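Local coordinates for N-acetyltransferase domain-containing protein (Deinococcus radiodurans, PDB 3S6F) that binds coenzyme A and probably transfers acetyl groups as an N-acetyltransferase of the GNAT family, at residues G26-W31 and E38-I43; V51-R54 and V60-F63. All coordinates share one frame; numbering follows the deposited sequence. Where two conformers were deposited one is given.

Interaction 1. Residues G26-W31 and E38-I43; sequences GFFEGW and ETLWRI
Phe28, one of the two aromatic residues that meet Leu40 across this contact, is also gripped through its backbone: its carbonyl O accepts Trp31 N at 3.0 Å, closing a type II beta turn over Glu29 and Gly30. Gly30 takes the third place of that turn with a positive phi, where a CB would be jammed against the preceding carbonyl O. The carboxylate of Glu80, on strand 73-81, takes the amide of Phe28 on one oxygen and that of Glu29 on the other, so the loop is fastened to the sheet before helix 37-46 begins. From the helix comes a single side chain, Leu40, whose CG lies anti to the backbone N (chi1 180°) and carries both methyls toward the loop. Its CD2 touches both phenyl rings, 3.8 Å from Phe27 CD2 and 4.1 Å from Phe28 CE2. The other methyl, CD1, comes within 4.1 Å of Phe28 CZ. Leu40 runs at about a right angle to Phe27, and its methyl approaches both rings obliquely. Along the CD1 side of its ring Phe28 turns an edge to the indole of Trp31, Phe28 CD1 standing 3.4 Å above the Trp31 ring plane and over its centre. Ile71 of the second subunit packs on Thr39 and Ile43 of the same helix. Bound coenzyme A lies about 7 Å from the Phe27 side chain. The loop and helix thus meet carbon to carbon over a small area, through dispersion and shape alone, while the bonds to Glu80 and within the turn probably help to fix the backbone from which the Phe28 ring projects.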
loop_
_atom_site.group_PDB
_atom_site.type_symbol
_atom_site.label_atom_id
_atom_site.label_comp_id
_atom_site.label_asym_id
_atom_site.label_seq_id
_atom_site.Cartn_x
_atom_site.Cartn_y
_atom_site.Cartn_z
ATOM N N GLY A 26 -23.983 -1.046 2.897
ATOM C CA GLY A 26 -24.150 -1.162 1.454
ATOM C C GLY A 26 -22.915 -1.354 0.603
ATOM O O GLY A 26 -23.027 -1.318 -0.616
ATOM N N PHE A 27 -21.750 -1.520 1.231
ATOM C CA PHE A 27 -20.495 -1.720 0.522
ATOM C C PHE A 27 -20.144 -3.194 0.472
ATOM O O PHE A 27 -20.859 -4.068 0.988
ATOM C CB PHE A 27 -19.414 -0.839 1.139
ATOM C CG PHE A 27 -19.660 0.603 0.881
ATOM C CD1 PHE A 27 -19.494 1.121 -0.394
ATOM C CD2 PHE A 27 -20.107 1.452 1.871
ATOM C CE1 PHE A 27 -19.775 2.442 -0.667
ATOM C CE2 PHE A 27 -20.348 2.789 1.594
ATOM C CZ PHE A 27 -20.190 3.267 0.313
ATOM N N PHE A 28 -19.043 -3.466 -0.209
ATOM C CA PHE A 28 -18.514 -4.825 -0.393
ATOM C C PHE A 28 -19.483 -5.675 -1.191
ATOM O O PHE A 28 -19.635 -6.883 -0.953
ATOM C CB PHE A 28 -18.116 -5.463 0.928
ATOM C CG PHE A 28 -17.164 -4.596 1.715
ATOM C CD1 PHE A 28 -15.808 -4.527 1.370
ATOM C CD2 PHE A 28 -17.618 -3.890 2.817
ATOM C CE1 PHE A 28 -14.940 -3.754 2.076
ATOM C CE2 PHE A 28 -16.735 -3.135 3.538
ATOM C CZ PHE A 28 -15.402 -3.065 3.153
ATOM N N GLU A 29 -20.031 -5.095 -2.245
ATOM C CA GLU A 29 -20.927 -5.813 -3.139
ATOM C C GLU A 29 -20.147 -6.989 -3.727
ATOM O O GLU A 29 -19.009 -6.845 -4.218
ATOM C CB GLU A 29 -21.475 -4.899 -4.256
ATOM C CG GLU A 29 -22.572 -5.566 -5.130
ATOM C CD GLU A 29 -22.845 -4.846 -6.485
ATOM O OE1 GLU A 29 -22.483 -3.657 -6.643
ATOM O OE2 GLU A 29 -23.477 -5.448 -7.403
ATOM N N GLY A 30 -20.718 -8.185 -3.678
ATOM C CA GLY A 30 -20.056 -9.355 -4.246
ATOM C C GLY A 30 -19.055 -10.044 -3.339
ATOM O O GLY A 30 -18.534 -11.113 -3.703
ATOM N N TRP A 31 -18.768 -9.511 -2.163
ATOM C CA TRP A 31 -17.813 -10.145 -1.268
ATOM C C TRP A 31 -18.502 -11.269 -0.515
ATOM O O TRP A 31 -19.533 -11.048 0.093
ATOM C CB TRP A 31 -17.254 -9.163 -0.256
ATOM C CG TRP A 31 -16.282 -8.152 -0.828
ATOM C CD1 TRP A 31 -16.377 -7.435 -2.002
ATOM C CD2 TRP A 31 -15.080 -7.728 -0.196
ATOM N NE1 TRP A 31 -15.287 -6.611 -2.128
ATOM C CE2 TRP A 31 -14.468 -6.785 -1.047
ATOM C CE3 TRP A 31 -14.449 -8.046 1.006
ATOM C CZ2 TRP A 31 -13.265 -6.180 -0.736
ATOM C CZ3 TRP A 31 -13.244 -7.443 1.301
ATOM C CH2 TRP A 31 -12.663 -6.532 0.432
ATOM N N GLU A 38 -19.359 -1.517 10.903
ATOM C CA GLU A 38 -18.524 -1.159 12.046
ATOM C C GLU A 38 -17.045 -1.369 11.728
ATOM O O GLU A 38 -16.191 -0.520 12.047
ATOM C CB GLU A 38 -18.925 -1.978 13.276
ATOM C CG GLU A 38 -20.325 -1.661 13.827
ATOM C CD GLU A 38 -21.547 -2.190 12.997
ATOM O OE1 GLU A 38 -21.479 -3.138 12.121
ATOM O OE2 GLU A 38 -22.659 -1.610 13.247
ATOM N N THR A 39 -16.713 -2.482 11.069
ATOM C CA THR A 39 -15.354 -2.727 10.656
ATOM C C THR A 39 -14.890 -1.737 9.605
ATOM O O THR A 39 -13.748 -1.275 9.637
ATOM C CB THR A 39 -15.146 -4.188 10.235
ATOM O OG1 THR A 39 -15.438 -4.993 11.390
ATOM C CG2 THR A 39 -13.712 -4.438 9.762
ATOM N N LEU A 40 -15.747 -1.404 8.646
ATOM C CA LEU A 40 -15.414 -0.384 7.664
ATOM C C LEU A 40 -15.057 0.946 8.335
ATOM O O LEU A 40 -14.114 1.611 7.944
ATOM C CB LEU A 40 -16.517 -0.254 6.605
ATOM C CG LEU A 40 -16.271 0.810 5.516
ATOM C CD1 LEU A 40 -14.927 0.660 4.821
ATOM C CD2 LEU A 40 -17.412 0.775 4.492
ATOM N N TRP A 41 -15.828 1.320 9.353
ATOM C CA TRP A 41 -15.517 2.537 10.085
ATOM C C TRP A 41 -14.088 2.460 10.635
ATOM O O TRP A 41 -13.293 3.394 10.508
ATOM C CB TRP A 41 -16.561 2.723 11.213
ATOM C CG TRP A 41 -16.635 4.094 11.812
ATOM C CD1 TRP A 41 -17.586 5.028 11.544
ATOM C CD2 TRP A 41 -15.739 4.693 12.746
ATOM N NE1 TRP A 41 -17.348 6.163 12.235
ATOM C CE2 TRP A 41 -16.230 6.001 13.000
ATOM C CE3 TRP A 41 -14.584 4.276 13.407
ATOM C CZ2 TRP A 41 -15.609 6.868 13.847
ATOM C CZ3 TRP A 41 -13.964 5.169 14.265
ATOM C CH2 TRP A 41 -14.478 6.463 14.442
ATOM N N ARG A 42 -13.724 1.330 11.238
ATOM C CA ARG A 42 -12.357 1.159 11.768
ATOM C C ARG A 42 -11.290 1.173 10.664
ATOM O O ARG A 42 -10.212 1.758 10.845
ATOM C CB ARG A 42 -12.242 -0.085 12.628
ATOM C CG ARG A 42 -13.114 -0.093 13.873
ATOM C CD ARG A 42 -12.817 -1.350 14.778
ATOM N NE ARG A 42 -13.119 -2.665 14.124
ATOM C CZ ARG A 42 -12.266 -3.635 13.769
ATOM N NH1 ARG A 42 -10.951 -3.532 13.957
ATOM N NH2 ARG A 42 -12.744 -4.735 13.172
ATOM N N ILE A 43 -11.600 0.539 9.528
ATOM C CA ILE A 43 -10.681 0.580 8.386
ATOM C C ILE A 43 -10.388 2.014 7.956
ATOM O O ILE A 43 -9.242 2.401 7.762
ATOM C CB ILE A 43 -11.249 -0.289 7.208
ATOM C CG1 ILE A 43 -11.188 -1.771 7.558
ATOM C CG2 ILE A 43 -10.512 0.008 5.916
ATOM C CD1 ILE A 43 -12.009 -2.669 6.638
#

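Interaction 2. Residues V51-R54 and V60-F63; sequences VLAR and VIGF
Strands 49-54 and 60-68 form an antiparallel beta hairpin in the central sheet of the GNAT fold; at residues 51-54 and 60-63 their axes come within 4.7 Å, with N-to-C directions 150° apart. A classic beta bulge interrupts the pairing, since Ile61 and Gly62 both stand opposite Ala53. The N of Ala53 donates to Gly62 O at 2.9 Å, nearly straight at 170°; its O, turned to the same strand, is shared. Ala53 O accepts Ile61 N at 2.8 Å and, in a weak bond, Gly62 N at 3.4 Å. Beyond the bulge the register is shifted by one, which sets Arg54 opposite Val60. Leu52 and Phe63 form a non-hydrogen-bonded pair, where Phe63 CA approaches Val51 O at 3.3 Å in a CA-H...O contact.

Leu52, Arg54, Val60 and Phe63 occupy the face toward helix 37-46. The methyl of Ala53 lies on the other face; the Ile61 CD1 methyl also reaches Ala53 CB, and Leu90 of helix 90-102 packs on both residues. Leu52 CD2 rests 3.7 Å from Phe63 CB. The Phe63 ring itself leads off from the hairpin, its CG held between the backbone N and the carbonyl carbon (chi1 78°), and packs on Leu40 and Leu44 of the helix. Val60 uses its two methyls separately: CG1 lies 4.3 Å from Leu52 CB, and CG2 lies 4.0 Å from Arg54 CG. Past that aliphatic contact the Arg54 chain bends at its third torsion, and the guanidinium is bound by Gly18 O and Gly58 O through NH2 and by Gln13 OE1 through NH1.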
loop_
_atom_site.group_PDB
_atom_site.type_symbol
_atom_site.label_atom_id
_atom_site.label_comp_id
_atom_site.label_asym_id
_atom_site.label_seq_id
_atom_site.Cartn_x
_atom_site.Cartn_y
_atom_site.Cartn_z
ATOM N N VAL A 51 -11.502 9.337 1.322
ATOM C CA VAL A 51 -12.526 10.272 0.865
ATOM C C VAL A 51 -13.873 9.554 0.859
ATOM O O VAL A 51 -13.942 8.428 0.382
ATOM C CB VAL A 51 -12.240 10.870 -0.532
ATOM C CG1 VAL A 51 -13.227 11.998 -0.866
ATOM C CG2 VAL A 51 -10.797 11.386 -0.645
ATOM N N LEU A 52 -14.887 10.192 1.412
ATOM C CA LEU A 52 -16.262 9.730 1.413
ATOM C C LEU A 52 -17.132 10.639 0.568
ATOM O O LEU A 52 -16.986 11.857 0.635
ATOM C CB LEU A 52 -16.837 9.752 2.853
ATOM C CG LEU A 52 -15.988 9.100 3.938
ATOM C CD1 LEU A 52 -16.673 9.177 5.298
ATOM C CD2 LEU A 52 -15.658 7.636 3.588
ATOM N N ALA A 53 -18.073 10.032 -0.145
ATOM C CA ALA A 53 -19.126 10.719 -0.889
ATOM C C ALA A 53 -20.442 10.403 -0.204
ATOM O O ALA A 53 -20.742 9.232 0.009
ATOM C CB ALA A 53 -19.152 10.236 -2.333
ATOM N N ARG A 54 -21.177 11.446 0.187
ATOM C CA ARG A 54 -22.379 11.311 1.012
ATOM C C ARG A 54 -23.565 12.014 0.359
ATOM O O ARG A 54 -23.429 13.104 -0.184
ATOM C CB ARG A 54 -22.152 11.925 2.402
ATOM C CG ARG A 54 -20.960 11.303 3.125
ATOM C CD ARG A 54 -20.756 11.893 4.511
ATOM N NE ARG A 54 -21.754 11.450 5.459
ATOM C CZ ARG A 54 -21.879 11.899 6.690
ATOM N NH1 ARG A 54 -21.161 12.912 7.116
ATOM N NH2 ARG A 54 -22.761 11.346 7.480
ATOM N N VAL A 60 -23.229 7.249 3.287
ATOM C CA VAL A 60 -22.043 7.191 2.457
ATOM C C VAL A 60 -22.357 6.316 1.237
ATOM O O VAL A 60 -22.708 5.144 1.391
ATOM C CB VAL A 60 -20.824 6.648 3.229
ATOM C CG1 VAL A 60 -19.591 6.560 2.296
ATOM C CG2 VAL A 60 -20.527 7.555 4.456
ATOM N N ILE A 61 -22.255 6.847 0.028
ATOM C CA ILE A 61 -22.552 6.047 -1.146
ATOM C C ILE A 61 -21.318 5.757 -2.001
ATOM O O ILE A 61 -21.396 4.985 -2.944
ATOM C CB ILE A 61 -23.759 6.570 -1.973
ATOM C CG1 ILE A 61 -23.509 7.995 -2.459
ATOM C CG2 ILE A 61 -25.077 6.487 -1.166
ATOM C CD1 ILE A 61 -22.439 8.170 -3.547
ATOM N N GLY A 62 -20.158 6.316 -1.621
ATOM C CA GLY A 62 -18.898 5.942 -2.262
ATOM C C GLY A 62 -17.784 6.224 -1.324
ATOM O O GLY A 62 -17.870 7.170 -0.520
ATOM N N PHE A 63 -16.689 5.461 -1.429
ATOM C CA PHE A 63 -15.508 5.744 -0.611
ATOM C C PHE A 63 -14.293 5.244 -1.318
ATOM O O PHE A 63 -14.335 4.379 -2.203
ATOM C CB PHE A 63 -15.595 5.144 0.810
ATOM C CG PHE A 63 -15.320 3.661 0.876
ATOM C CD1 PHE A 63 -16.286 2.741 0.587
ATOM C CD2 PHE A 63 -14.046 3.227 1.182
ATOM C CE1 PHE A 63 -15.998 1.394 0.610
ATOM C CE2 PHE A 63 -13.773 1.879 1.247
ATOM C CZ PHE A 63 -14.732 0.972 0.927
#

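How the interactions relate
Both interactions are buried, their centres 12 Å apart, but they hold different elements: interaction 1 leans a loop against helix 37-46, whereas interaction 2 joins neighbouring strands of the sheet. Strand 49-54 is the next element after the helix, so the two interactions follow in series along the chain. Their chemistry differs accordingly, sparse carbon packing in the first and backbone hydrogen bonds with a bulge in the second. They meet at Phe27, whose CZ lies 3.3 Å from Val60 O and whose ring is edge-to-face with that of Phe63. Loop, helix and hairpin thus share one apolar layer on the sheet face of Leu52 and Phe63.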